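Local coordinates for protein 336aa long hypothetical dTDP-glucose 4,6-dehydratase (Pyrococcus horikoshii, PDB 2HUN) that binds NAD in a Rossmann-type domain and probably acts as a dTDP-glucose 4,6-dehydratase, a lyase of nucleotide-sugar metabolism, at residues A[4-8]-A[72-76]; A[32-38]-A[56-62]; A[83-87]-A[97-102]. All coordinates share one frame; numbering follows the deposited sequence.

Contact 1 (A[4-8]-A[72-76]); sequences MKLLV and LVRKV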
loop_
_atom_site.group_PDB
_atom_site.type_symbol
_atom_site.label_atom_id
_atom_site.label_comp_id
_atom_site.label_asym_id
_atom_site.label_seq_id
_atom_site.Cartn_x
_atom_site.Cartn_y
_atom_site.Cartn_z
ATOM N N MET A 4 -9.805 -9.013 29.056
ATOM C CA MET A 4 -9.849 -8.449 27.718
ATOM C C MET A 4 -10.302 -9.526 26.733
ATOM O O MET A 4 -9.799 -10.647 26.773
ATOM C CB MET A 4 -8.453 -7.931 27.351
ATOM C CG MET A 4 -8.314 -7.332 25.961
ATOM S SD MET A 4 -6.674 -6.563 25.733
ATOM C CE MET A 4 -7.077 -5.247 24.567
ATOM N N LYS A 5 -11.272 -9.199 25.881
ATOM C CA LYS A 5 -11.758 -10.144 24.872
ATOM C C LYS A 5 -11.036 -9.823 23.565
ATOM O O LYS A 5 -11.083 -8.689 23.092
ATOM C CB LYS A 5 -13.262 -9.991 24.630
ATOM C CG LYS A 5 -14.140 -10.065 25.864
ATOM C CD LYS A 5 -15.609 -10.030 25.455
ATOM C CE LYS A 5 -16.472 -9.444 26.557
ATOM N NZ LYS A 5 -16.255 -10.135 27.851
ATOM N N LEU A 6 -10.387 -10.818 22.973
ATOM C CA LEU A 6 -9.667 -10.595 21.726
ATOM C C LEU A 6 -10.223 -11.373 20.553
ATOM O O LEU A 6 -10.658 -12.513 20.696
ATOM C CB LEU A 6 -8.193 -10.985 21.868
ATOM C CG LEU A 6 -7.313 -10.325 22.929
ATOM C CD1 LEU A 6 -5.914 -10.940 22.857
ATOM C CD2 LEU A 6 -7.257 -8.821 22.709
ATOM N N LEU A 7 -10.199 -10.735 19.390
ATOM C CA LEU A 7 -10.603 -11.379 18.155
ATOM C C LEU A 7 -9.269 -11.613 17.459
ATOM O O LEU A 7 -8.555 -10.656 17.163
ATOM C CB LEU A 7 -11.455 -10.455 17.283
ATOM C CG LEU A 7 -11.732 -11.051 15.898
ATOM C CD1 LEU A 7 -12.652 -12.271 16.040
ATOM C CD2 LEU A 7 -12.365 -10.002 14.991
ATOM N N VAL A 8 -8.913 -12.871 17.238
ATOM C CA VAL A 8 -7.663 -13.196 16.561
ATOM C C VAL A 8 -7.983 -13.769 15.185
ATOM O O VAL A 8 -8.576 -14.844 15.090
ATOM C CB VAL A 8 -6.838 -14.248 17.347
ATOM C CG1 VAL A 8 -5.600 -14.642 16.544
ATOM C CG2 VAL A 8 -6.431 -13.693 18.722
ATOM N N LEU A 72 -18.466 -9.922 15.213
ATOM C CA LEU A 72 -17.374 -10.303 16.096
ATOM C C LEU A 72 -16.640 -9.071 16.631
ATOM O O LEU A 72 -16.319 -8.992 17.818
ATOM C CB LEU A 72 -16.394 -11.222 15.358
ATOM C CG LEU A 72 -16.988 -12.500 14.749
ATOM C CD1 LEU A 72 -15.871 -13.318 14.097
ATOM C CD2 LEU A 72 -17.702 -13.317 15.833
ATOM N N VAL A 73 -16.374 -8.109 15.751
ATOM C CA VAL A 73 -15.678 -6.892 16.155
ATOM C C VAL A 73 -16.466 -6.127 17.215
ATOM O O VAL A 73 -15.881 -5.553 18.141
ATOM C CB VAL A 73 -15.405 -5.972 14.935
ATOM C CG1 VAL A 73 -15.075 -4.563 15.398
ATOM C CG2 VAL A 73 -14.242 -6.530 14.127
ATOM N N ARG A 74 -17.791 -6.137 17.081
ATOM C CA ARG A 74 -18.679 -5.455 18.019
ATOM C C ARG A 74 -18.494 -5.892 19.469
ATOM O O ARG A 74 -18.650 -5.088 20.384
ATOM C CB ARG A 74 -20.145 -5.722 17.678
ATOM C CG ARG A 74 -20.655 -5.163 16.379
ATOM C CD ARG A 74 -22.114 -5.581 16.225
ATOM N NE ARG A 74 -22.910 -5.101 17.353
ATOM C CZ ARG A 74 -23.959 -5.744 17.864
ATOM N NH1 ARG A 74 -24.351 -6.906 17.356
ATOM N NH2 ARG A 74 -24.615 -5.219 18.891
ATOM N N LYS A 75 -18.167 -7.163 19.680
ATOM C CA LYS A 75 -18.047 -7.689 21.033
ATOM C C LYS A 75 -16.663 -7.876 21.651
ATOM O O LYS A 75 -16.558 -8.439 22.736
ATOM C CB LYS A 75 -18.806 -9.016 21.115
ATOM C CG LYS A 75 -18.136 -10.151 20.361
ATOM C CD LYS A 75 -18.970 -11.426 20.354
ATOM C CE LYS A 75 -20.026 -11.390 19.273
ATOM N NZ LYS A 75 -20.544 -12.757 18.996
ATOM N N VAL A 76 -15.601 -7.410 21.002
ATOM C CA VAL A 76 -14.272 -7.594 21.586
ATOM C C VAL A 76 -13.612 -6.294 22.031
ATOM O O VAL A 76 -14.059 -5.207 21.677
ATOM C CB VAL A 76 -13.317 -8.324 20.606
ATOM C CG1 VAL A 76 -13.833 -9.730 20.321
ATOM C CG2 VAL A 76 -13.183 -7.529 19.319
#

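Contact 2 (A[32-38]-A[56-62]); sequences VINIDKL and YTFVKGD. With NAD (nicotinamide-adenine-dinucleotide), chain C.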
loop_
_atom_site.group_PDB
_atom_site.type_symbol
_atom_site.label_atom_id
_atom_site.label_comp_id
_atom_site.label_asym_id
_atom_site.label_seq_id
_atom_site.Cartn_x
_atom_site.Cartn_y
_atom_site.Cartn_z
ATOM N N VAL A 32 -10.699 -15.466 23.876
ATOM C CA VAL A 32 -10.330 -15.404 22.478
ATOM C C VAL A 32 -11.371 -15.976 21.524
ATOM O O VAL A 32 -11.939 -17.042 21.755
ATOM C CB VAL A 32 -9.010 -16.155 22.232
ATOM C CG1 VAL A 32 -8.782 -16.326 20.736
ATOM C CG2 VAL A 32 -7.849 -15.396 22.871
ATOM N N ILE A 33 -11.623 -15.239 20.453
ATOM C CA ILE A 33 -12.519 -15.685 19.410
ATOM C C ILE A 33 -11.593 -15.749 18.213
ATOM O O ILE A 33 -11.020 -14.735 17.817
ATOM C CB ILE A 33 -13.627 -14.679 19.093
ATOM C CG1 ILE A 33 -14.587 -14.555 20.275
ATOM C CG2 ILE A 33 -14.362 -15.124 17.839
ATOM C CD1 ILE A 33 -15.640 -13.480 20.083
ATOM N N ASN A 34 -11.435 -16.941 17.655
ATOM C CA ASN A 34 -10.568 -17.148 16.510
ATOM C C ASN A 34 -11.374 -17.288 15.229
ATOM O O ASN A 34 -12.168 -18.214 15.086
ATOM C CB ASN A 34 -9.699 -18.401 16.752
ATOM C CG ASN A 34 -8.995 -18.890 15.499
ATOM O OD1 ASN A 34 -8.808 -18.143 14.546
ATOM N ND2 ASN A 34 -8.581 -20.156 15.509
ATOM N N ILE A 35 -11.188 -16.351 14.306
ATOM C CA ILE A 35 -11.890 -16.418 13.037
ATOM C C ILE A 35 -10.849 -16.824 12.008
ATOM O O ILE A 35 -9.829 -16.160 11.835
ATOM C CB ILE A 35 -12.553 -15.064 12.661
ATOM C CG1 ILE A 35 -13.236 -15.188 11.299
ATOM C CG2 ILE A 35 -11.522 -13.941 12.662
ATOM C CD1 ILE A 35 -14.049 -13.973 10.898
ATOM N N ASP A 36 -11.095 -17.957 11.365
ATOM C CA ASP A 36 -10.184 -18.486 10.375
ATOM C C ASP A 36 -11.049 -19.171 9.354
ATOM O O ASP A 36 -12.022 -19.841 9.666
ATOM C CB ASP A 36 -9.217 -19.487 11.010
ATOM C CG ASP A 36 -7.963 -19.709 10.172
ATOM O OD1 ASP A 36 -8.061 -20.273 9.067
ATOM O OD2 ASP A 36 -6.870 -19.310 10.630
ATOM N N LYS A 37 -10.646 -18.993 8.119
ATOM C CA LYS A 37 -11.341 -19.502 6.980
ATOM C C LYS A 37 -10.983 -20.972 6.673
ATOM O O LYS A 37 -11.650 -21.648 5.880
ATOM C CB LYS A 37 -10.988 -18.540 5.851
ATOM C CG LYS A 37 -9.572 -18.643 5.266
ATOM C CD LYS A 37 -9.426 -17.786 3.977
ATOM C CE LYS A 37 -8.216 -18.215 3.135
ATOM N NZ LYS A 37 -7.995 -17.380 1.913
ATOM N N LEU A 38 -9.935 -21.448 7.340
ATOM C CA LEU A 38 -9.423 -22.808 7.182
ATOM C C LEU A 38 -8.935 -23.059 5.765
ATOM O O LEU A 38 -9.326 -24.032 5.118
ATOM C CB LEU A 38 -10.485 -23.847 7.565
ATOM C CG LEU A 38 -10.967 -23.838 9.024
ATOM C CD1 LEU A 38 -11.838 -25.069 9.280
ATOM C CD2 LEU A 38 -9.766 -23.831 9.979
ATOM N N TYR A 56 -12.205 -19.886 24.940
ATOM C CA TYR A 56 -11.913 -19.930 23.509
ATOM C C TYR A 56 -13.150 -20.235 22.658
ATOM O O TYR A 56 -13.968 -21.073 23.013
ATOM C CB TYR A 56 -10.824 -20.980 23.241
ATOM C CG TYR A 56 -10.510 -21.202 21.775
ATOM C CD1 TYR A 56 -9.581 -20.407 21.106
ATOM C CD2 TYR A 56 -11.159 -22.203 21.053
ATOM C CE1 TYR A 56 -9.306 -20.607 19.751
ATOM C CE2 TYR A 56 -10.895 -22.408 19.704
ATOM C CZ TYR A 56 -9.969 -21.610 19.059
ATOM O OH TYR A 56 -9.711 -21.825 17.725
ATOM N N THR A 57 -13.281 -19.537 21.536
ATOM C CA THR A 57 -14.402 -19.745 20.623
ATOM C C THR A 57 -13.865 -19.676 19.205
ATOM O O THR A 57 -13.163 -18.725 18.855
ATOM C CB THR A 57 -15.474 -18.645 20.752
ATOM O OG1 THR A 57 -15.817 -18.461 22.126
ATOM C CG2 THR A 57 -16.723 -19.032 19.978
ATOM N N PHE A 58 -14.183 -20.677 18.392
ATOM C CA PHE A 58 -13.734 -20.686 17.008
ATOM C C PHE A 58 -14.866 -20.344 16.054
ATOM O O PHE A 58 -15.963 -20.905 16.135
ATOM C CB PHE A 58 -13.155 -22.044 16.613
ATOM C CG PHE A 58 -12.924 -22.187 15.133
ATOM C CD1 PHE A 58 -12.144 -21.262 14.443
ATOM C CD2 PHE A 58 -13.508 -23.229 14.421
ATOM C CE1 PHE A 58 -11.954 -21.370 13.069
ATOM C CE2 PHE A 58 -13.323 -23.348 13.043
ATOM C CZ PHE A 58 -12.546 -22.417 12.367
ATOM N N VAL A 59 -14.586 -19.415 15.149
ATOM C CA VAL A 59 -15.557 -18.998 14.157
ATOM C C VAL A 59 -14.964 -19.177 12.770
ATOM O O VAL A 59 -13.997 -18.504 12.396
ATOM C CB VAL A 59 -15.967 -17.516 14.336
ATOM C CG1 VAL A 59 -16.931 -17.108 13.226
ATOM C CG2 VAL A 59 -16.620 -17.314 15.703
ATOM N N LYS A 60 -15.546 -20.101 12.012
ATOM C CA LYS A 60 -15.096 -20.367 10.658
ATOM C C LYS A 60 -15.687 -19.312 9.737
ATOM O O LYS A 60 -16.909 -19.160 9.654
ATOM C CB LYS A 60 -15.545 -21.760 10.222
ATOM C CG LYS A 60 -15.283 -22.081 8.763
ATOM C CD LYS A 60 -14.792 -23.510 8.619
ATOM C CE LYS A 60 -14.828 -23.976 7.179
ATOM N NZ LYS A 60 -16.204 -24.380 6.793
ATOM N N GLY A 61 -14.813 -18.579 9.053
ATOM C CA GLY A 61 -15.270 -17.535 8.156
ATOM C C GLY A 61 -14.132 -16.709 7.589
ATOM O O GLY A 61 -12.986 -16.815 8.033
ATOM N N ASP A 62 -14.469 -15.872 6.613
ATOM C CA ASP A 62 -13.517 -15.006 5.921
ATOM C C ASP A 62 -13.585 -13.584 6.485
ATOM O O ASP A 62 -14.668 -13.016 6.583
ATOM C CB ASP A 62 -13.876 -14.991 4.431
ATOM C CG ASP A 62 -12.884 -14.228 3.587
ATOM O OD1 ASP A 62 -12.122 -13.404 4.132
ATOM O OD2 ASP A 62 -12.883 -14.444 2.362
HETATM P PA NAD C . -0.221 -19.265 7.845
HETATM O O1A NAD C . -0.280 -19.423 6.383
HETATM O O2A NAD C . 0.337 -20.365 8.681
HETATM O O5B NAD C . -1.719 -19.002 8.352
HETATM C C5B NAD C . -2.561 -17.961 7.833
HETATM C C4B NAD C . -3.912 -18.198 8.521
HETATM O O4B NAD C . -4.857 -17.182 8.132
HETATM C C3B NAD C . -4.523 -19.566 8.104
HETATM O O3B NAD C . -5.019 -20.264 9.259
HETATM C C2B NAD C . -5.592 -19.167 7.070
HETATM O O2B NAD C . -6.689 -20.067 6.910
HETATM C C1B NAD C . -6.017 -17.786 7.569
HETATM N N9A NAD C . -6.551 -16.899 6.512
HETATM C C8A NAD C . -5.979 -16.550 5.345
HETATM N N7A NAD C . -6.793 -15.731 4.682
HETATM C C5A NAD C . -7.889 -15.545 5.412
HETATM C C6A NAD C . -9.091 -14.801 5.247
HETATM N N6A NAD C . -9.350 -14.065 4.175
HETATM N N1A NAD C . -10.042 -14.872 6.293
HETATM C C2A NAD C . -9.791 -15.651 7.433
HETATM N N3A NAD C . -8.660 -16.353 7.585
HETATM C C4A NAD C . -7.735 -16.293 6.592
HETATM O O3 NAD C . 0.781 -18.049 8.054
HETATM P PN NAD C . 1.427 -17.294 9.286
HETATM O O1N NAD C . 2.884 -17.484 9.035
HETATM O O2N NAD C . 0.945 -17.821 10.580
HETATM O O5D NAD C . 1.128 -15.729 9.013
HETATM C C5D NAD C . 0.445 -14.870 9.930
HETATM C C4D NAD C . 0.733 -13.396 9.545
HETATM O O4D NAD C . 2.095 -13.048 9.843
HETATM C C3D NAD C . 0.486 -13.116 8.057
HETATM O O3D NAD C . -0.213 -11.849 7.940
HETATM C C2D NAD C . 1.921 -13.048 7.461
HETATM O O2D NAD C . 1.941 -12.172 6.330
HETATM C C1D NAD C . 2.722 -12.541 8.649
HETATM N N1N NAD C . 4.147 -12.932 8.656
HETATM C C2N NAD C . 4.571 -14.293 8.827
HETATM C C3N NAD C . 5.948 -14.578 8.835
HETATM C C7N NAD C . 6.477 -16.018 9.026
HETATM O O7N NAD C . 7.691 -16.187 9.201
HETATM N N7N NAD C . 5.626 -17.036 9.016
HETATM C C4N NAD C . 6.895 -13.535 8.672
HETATM C C5N NAD C . 6.458 -12.205 8.503
HETATM C C6N NAD C . 5.090 -11.889 8.495
HETATM O O HOH W 1 -14.354 -16.894 23.343
#

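Contact 3 (A[83-87]-A[97-102]); sequences AAESH and IFLHSN. With NAD (nicotinamide-adenine-dinucleotide), chain C.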
loop_
_atom_site.group_PDB
_atom_site.type_symbol
_atom_site.label_atom_id
_atom_site.label_comp_id
_atom_site.label_asym_id
_atom_site.label_seq_id
_atom_site.Cartn_x
_atom_site.Cartn_y
_atom_site.Cartn_z
ATOM N N ALA A 83 -4.611 -13.046 9.826
ATOM C CA ALA A 83 -5.132 -13.634 8.599
ATOM C C ALA A 83 -4.570 -13.036 7.308
ATOM O O ALA A 83 -4.615 -11.820 7.092
ATOM C CB ALA A 83 -6.654 -13.545 8.590
ATOM N N ALA A 84 -4.066 -13.908 6.439
ATOM C CA ALA A 84 -3.501 -13.481 5.164
ATOM C C ALA A 84 -3.079 -14.682 4.330
ATOM O O ALA A 84 -2.908 -15.779 4.858
ATOM C CB ALA A 84 -2.278 -12.584 5.406
ATOM N N GLU A 85 -2.932 -14.456 3.028
ATOM C CA GLU A 85 -2.457 -15.468 2.078
ATOM C C GLU A 85 -0.987 -15.068 1.942
ATOM O O GLU A 85 -0.690 -13.911 1.611
ATOM C CB GLU A 85 -3.163 -15.318 0.733
ATOM C CG GLU A 85 -4.576 -15.901 0.682
ATOM C CD GLU A 85 -4.582 -17.428 0.720
ATOM O OE1 GLU A 85 -3.565 -18.051 0.343
ATOM O OE2 GLU A 85 -5.612 -18.010 1.112
ATOM N N SER A 86 -0.067 -15.996 2.185
ATOM C CA SER A 86 1.354 -15.634 2.155
ATOM C C SER A 86 2.315 -16.453 1.308
ATOM O O SER A 86 3.528 -16.359 1.485
ATOM C CB SER A 86 1.892 -15.625 3.585
ATOM O OG SER A 86 1.767 -16.915 4.162
ATOM N N HIS A 87 1.786 -17.244 0.386
ATOM C CA HIS A 87 2.639 -18.077 -0.452
ATOM C C HIS A 87 3.105 -17.314 -1.689
ATOM O O HIS A 87 2.372 -17.207 -2.668
ATOM C CB HIS A 87 1.866 -19.322 -0.877
ATOM C CG HIS A 87 2.715 -20.375 -1.499
ATOM N ND1 HIS A 87 3.230 -20.263 -2.777
ATOM C CD2 HIS A 87 3.115 -21.578 -1.041
ATOM C CE1 HIS A 87 3.905 -21.361 -3.070
ATOM N NE2 HIS A 87 3.848 -22.177 -2.033
ATOM N N ILE A 97 -6.195 -14.084 -5.248
ATOM C CA ILE A 97 -6.304 -14.661 -3.922
ATOM C C ILE A 97 -5.703 -13.726 -2.873
ATOM O O ILE A 97 -6.236 -13.574 -1.773
ATOM C CB ILE A 97 -5.576 -16.031 -3.877
ATOM C CG1 ILE A 97 -6.248 -17.002 -4.853
ATOM C CG2 ILE A 97 -5.600 -16.599 -2.482
ATOM C CD1 ILE A 97 -5.586 -18.369 -4.931
ATOM N N PHE A 98 -4.598 -13.082 -3.219
ATOM C CA PHE A 98 -3.938 -12.200 -2.263
ATOM C C PHE A 98 -4.600 -10.834 -2.111
ATOM O O PHE A 98 -4.672 -10.301 -1.002
ATOM C CB PHE A 98 -2.459 -12.106 -2.629
ATOM C CG PHE A 98 -1.762 -13.439 -2.569
ATOM C CD1 PHE A 98 -2.081 -14.441 -3.479
ATOM C CD2 PHE A 98 -0.855 -13.724 -1.559
ATOM C CE1 PHE A 98 -1.512 -15.711 -3.378
ATOM C CE2 PHE A 98 -0.281 -14.983 -1.453
ATOM C CZ PHE A 98 -0.611 -15.979 -2.364
ATOM N N LEU A 99 -5.107 -10.285 -3.210
ATOM C CA LEU A 99 -5.798 -8.999 -3.161
ATOM C C LEU A 99 -7.009 -9.153 -2.242
ATOM O O LEU A 99 -7.279 -8.302 -1.391
ATOM C CB LEU A 99 -6.287 -8.591 -4.557
ATOM C CG LEU A 99 -7.138 -7.317 -4.633
ATOM C CD1 LEU A 99 -6.241 -6.097 -4.502
ATOM C CD2 LEU A 99 -7.887 -7.278 -5.960
ATOM N N HIS A 100 -7.729 -10.258 -2.417
ATOM C CA HIS A 100 -8.925 -10.523 -1.625
ATOM C C HIS A 100 -8.693 -10.679 -0.125
ATOM O O HIS A 100 -9.304 -9.979 0.680
ATOM C CB HIS A 100 -9.628 -11.778 -2.127
ATOM C CG HIS A 100 -10.829 -12.147 -1.317
ATOM N ND1 HIS A 100 -12.028 -11.477 -1.419
ATOM C CD2 HIS A 100 -11.005 -13.093 -0.364
ATOM C CE1 HIS A 100 -12.894 -11.997 -0.567
ATOM N NE2 HIS A 100 -12.299 -12.979 0.086
ATOM N N SER A 101 -7.831 -11.615 0.254
ATOM C CA SER A 101 -7.566 -11.850 1.669
ATOM C C SER A 101 -6.717 -10.765 2.332
ATOM O O SER A 101 -7.018 -10.339 3.448
ATOM C CB SER A 101 -6.886 -13.214 1.874
ATOM O OG SER A 101 -7.766 -14.293 1.593
ATOM N N ASN A 102 -5.669 -10.313 1.649
ATOM C CA ASN A 102 -4.785 -9.310 2.238
ATOM C C ASN A 102 -5.320 -7.885 2.173
ATOM O O ASN A 102 -5.351 -7.192 3.187
ATOM C CB ASN A 102 -3.398 -9.386 1.590
ATOM C CG ASN A 102 -2.764 -10.762 1.741
ATOM O OD1 ASN A 102 -3.201 -11.567 2.561
ATOM N ND2 ASN A 102 -1.728 -11.031 0.957
HETATM P PA NAD C . -0.221 -19.265 7.845
HETATM O O1A NAD C . -0.280 -19.423 6.383
HETATM O O2A NAD C . 0.337 -20.365 8.681
HETATM O O5B NAD C . -1.719 -19.002 8.352
HETATM C C5B NAD C . -2.561 -17.961 7.833
HETATM C C4B NAD C . -3.912 -18.198 8.521
HETATM O O4B NAD C . -4.857 -17.182 8.132
HETATM C C3B NAD C . -4.523 -19.566 8.104
HETATM O O3B NAD C . -5.019 -20.264 9.259
HETATM C C2B NAD C . -5.592 -19.167 7.070
HETATM O O2B NAD C . -6.689 -20.067 6.910
HETATM C C1B NAD C . -6.017 -17.786 7.569
HETATM N N9A NAD C . -6.551 -16.899 6.512
HETATM C C8A NAD C . -5.979 -16.550 5.345
HETATM N N7A NAD C . -6.793 -15.731 4.682
HETATM C C5A NAD C . -7.889 -15.545 5.412
HETATM C C6A NAD C . -9.091 -14.801 5.247
HETATM N N6A NAD C . -9.350 -14.065 4.175
HETATM N N1A NAD C . -10.042 -14.872 6.293
HETATM C C2A NAD C . -9.791 -15.651 7.433
HETATM N N3A NAD C . -8.660 -16.353 7.585
HETATM C C4A NAD C . -7.735 -16.293 6.592
HETATM O O3 NAD C . 0.781 -18.049 8.054
HETATM P PN NAD C . 1.427 -17.294 9.286
HETATM O O1N NAD C . 2.884 -17.484 9.035
HETATM O O2N NAD C . 0.945 -17.821 10.580
HETATM O O5D NAD C . 1.128 -15.729 9.013
HETATM C C5D NAD C . 0.445 -14.870 9.930
HETATM C C4D NAD C . 0.733 -13.396 9.545
HETATM O O4D NAD C . 2.095 -13.048 9.843
HETATM C C3D NAD C . 0.486 -13.116 8.057
HETATM O O3D NAD C . -0.213 -11.849 7.940
HETATM C C2D NAD C . 1.921 -13.048 7.461
HETATM O O2D NAD C . 1.941 -12.172 6.330
HETATM C C1D NAD C . 2.722 -12.541 8.649
HETATM N N1N NAD C . 4.147 -12.932 8.656
HETATM C C2N NAD C . 4.571 -14.293 8.827
HETATM C C3N NAD C . 5.948 -14.578 8.835
HETATM C C7N NAD C . 6.477 -16.018 9.026
HETATM O O7N NAD C . 7.691 -16.187 9.201
HETATM N N7N NAD C . 5.626 -17.036 9.016
HETATM C C4N NAD C . 6.895 -13.535 8.672
HETATM C C5N NAD C . 6.458 -12.205 8.503
HETATM C C6N NAD C . 5.090 -11.889 8.495
HETATM O O HOH W 2 -5.154 -9.355 5.372
#

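Contact 1 (A[4-8]-A[72-76])
Leu7 of the strand segment 4-8 projects into a hydrophobic surface formed by Leu72, Val73 and Val76 of segment 72-76. A chi1 of 172° turns its side chain to the helix, and a chi2 of 68° sets its two methyls on different residues. CD1 meets CD1 of Leu72 at 3.9 Å and lies equally near that residue's CB. CD2 reaches CG2 of Val73 at 4.0 Å. The Leu7 side chain crosses those of Leu72 and Val73 at about a right angle.

Val76 follows the helix and packs nearer the start of the strand, at Lys5. Its CG1 rests 3.9 Å from Leu7 CB, and its CG2 is almost as near to the same atom. Its CB sits 3.4 Å from the backbone O of Lys5. At the margin, Lys5 runs its aliphatic chain past the turn, with CD 3.3 Å from Lys75 O. A bend at chi4 (-53°) then carries the ammonium away. No hydrogen bond joins the two segments; the contact is apolar packing.

This is the helix-on-sheet packing of a Rossmann-type fold. Strand 5-9 is flanked, both in parallel, by strands 31-36 and 78-81. Leu7 and Leu72 both also touch Ile35 of strand 31-36. Val73 also packs on Ser112 and Ile113, so helix 66-74 lies against the sheet and beside helix 96-116.

Contact 2 (A[32-38]-A[56-62])
Phe58 holds CG anti to the backbone N (chi1 169°), and Leu38 holds CG anti to its carbonyl carbon (chi1 -63°). On the face of Phe58, Leu38 of the following loop thus brings CD2 to Phe58 CZ at 3.9 Å. Two carboxylates reach NAD, Asp36 from the end of its strand and Asp62 from just beyond the other. Asp36 OD1 accepts from NAD O2B at 2.6 Å, and OD2 accepts from O3B and from Met12 N. OD1 also accepts from Leu38 N at 2.8 Å, an Asx turn that steadies the carboxylate. An acidic residue ending the second strand and holding the ribose hydroxyls is characteristic of NAD-binding Rossmann folds. With an alanine at Asp36, both hydroxyls would probably lose their acceptor and Leu38 N its partner. Asp62 OD1 accepts from NAD N6A at 2.9 Å and also from Ala64 N. Lys37 lays its extended chain along the adenine.

Behind the site the strands run parallel. Five backbone bonds join them, the straightest from Val59 N to Asn34 O (2.7 Å, 177°). Ile33 CG2 lies beside Val59 CG2 at 3.8 Å.

Strand 31-36 is hydrogen-bonded on its other side to strand 5-9. Helix 66-74 covers Ile35 and Val59 through Leu72, while helix 14-26 covers Val32, Asn34 and Tyr56 on the opposite face.

Contact 3 (A[83-87]-A[97-102])
Asn102 grips the backbone of Glu85 with both ends of its amide. Its OD1 accepts from Glu85 N at 2.9 Å, in the carbonyl plane and on a lone pair. Its ND2 donates to Glu85 O at 3.1 Å, and that oxygen lies almost exactly in the amide plane. These two bonds fix the rotation of the amide.

The Phe98 ring comes next. Glu85 CB sits over one of its faces, 3.8 Å from the ring centroid, as a CH-pi contact. With chi1 of Glu85 at -79°, its CG comes to 3.4 Å from Ile97 CG2 and 3.7 Å from Ser101 OG. A bend at chi2 (-71°) then turns the carboxylate. Ser101 OG in turn accepts from NAD N6A at 3.0 Å, and Ala83 CB lies against the adenine near C4A.

The outer shell is charged and polar. Glu85 forms salt bridges with Lys37 and Arg90. Lys37 NZ also donates to Ser101 OG. Asn102 ND2 has a further partner in Thr154 OG1 of helix 150-168.

The buried carboxylate of Glu85 has a cation at each oxygen, which would tend to keep it ionised. The adenine amine has a hydroxyl acceptor in Ser101 beside the carboxylate of Asp62. The loop 83-87, which carries the NAD-binding Ala84 and Ser86, is held to helix 96-116 by the two hydrogen bonds of Asn102.

In the fold
Contact 1 is hydrophobic core with two exposed lysines at its margin, and contact 2 is partly buried; contact 3 is buried yet rich in polar bonds. Contacts 1 and 2 share one sheet: strands 5-9 and 31-36 are neighbours, and Leu6 and Val8 probably bond to Ile33 through the backbone. Strand 56-60 leads on to helix 66-74, and both segments of contact 2 fall between those of contact 1 in the chain. Contact 3 lies about 22 Å from contact 1, centre to centre, and does not touch it. It joins contact 2 through a salt bridge and a probable hydrogen bond between Asp62 and His100. Both of these contacts meet NAD, and charged and polar groups gather there, whereas contact 1 is apolar.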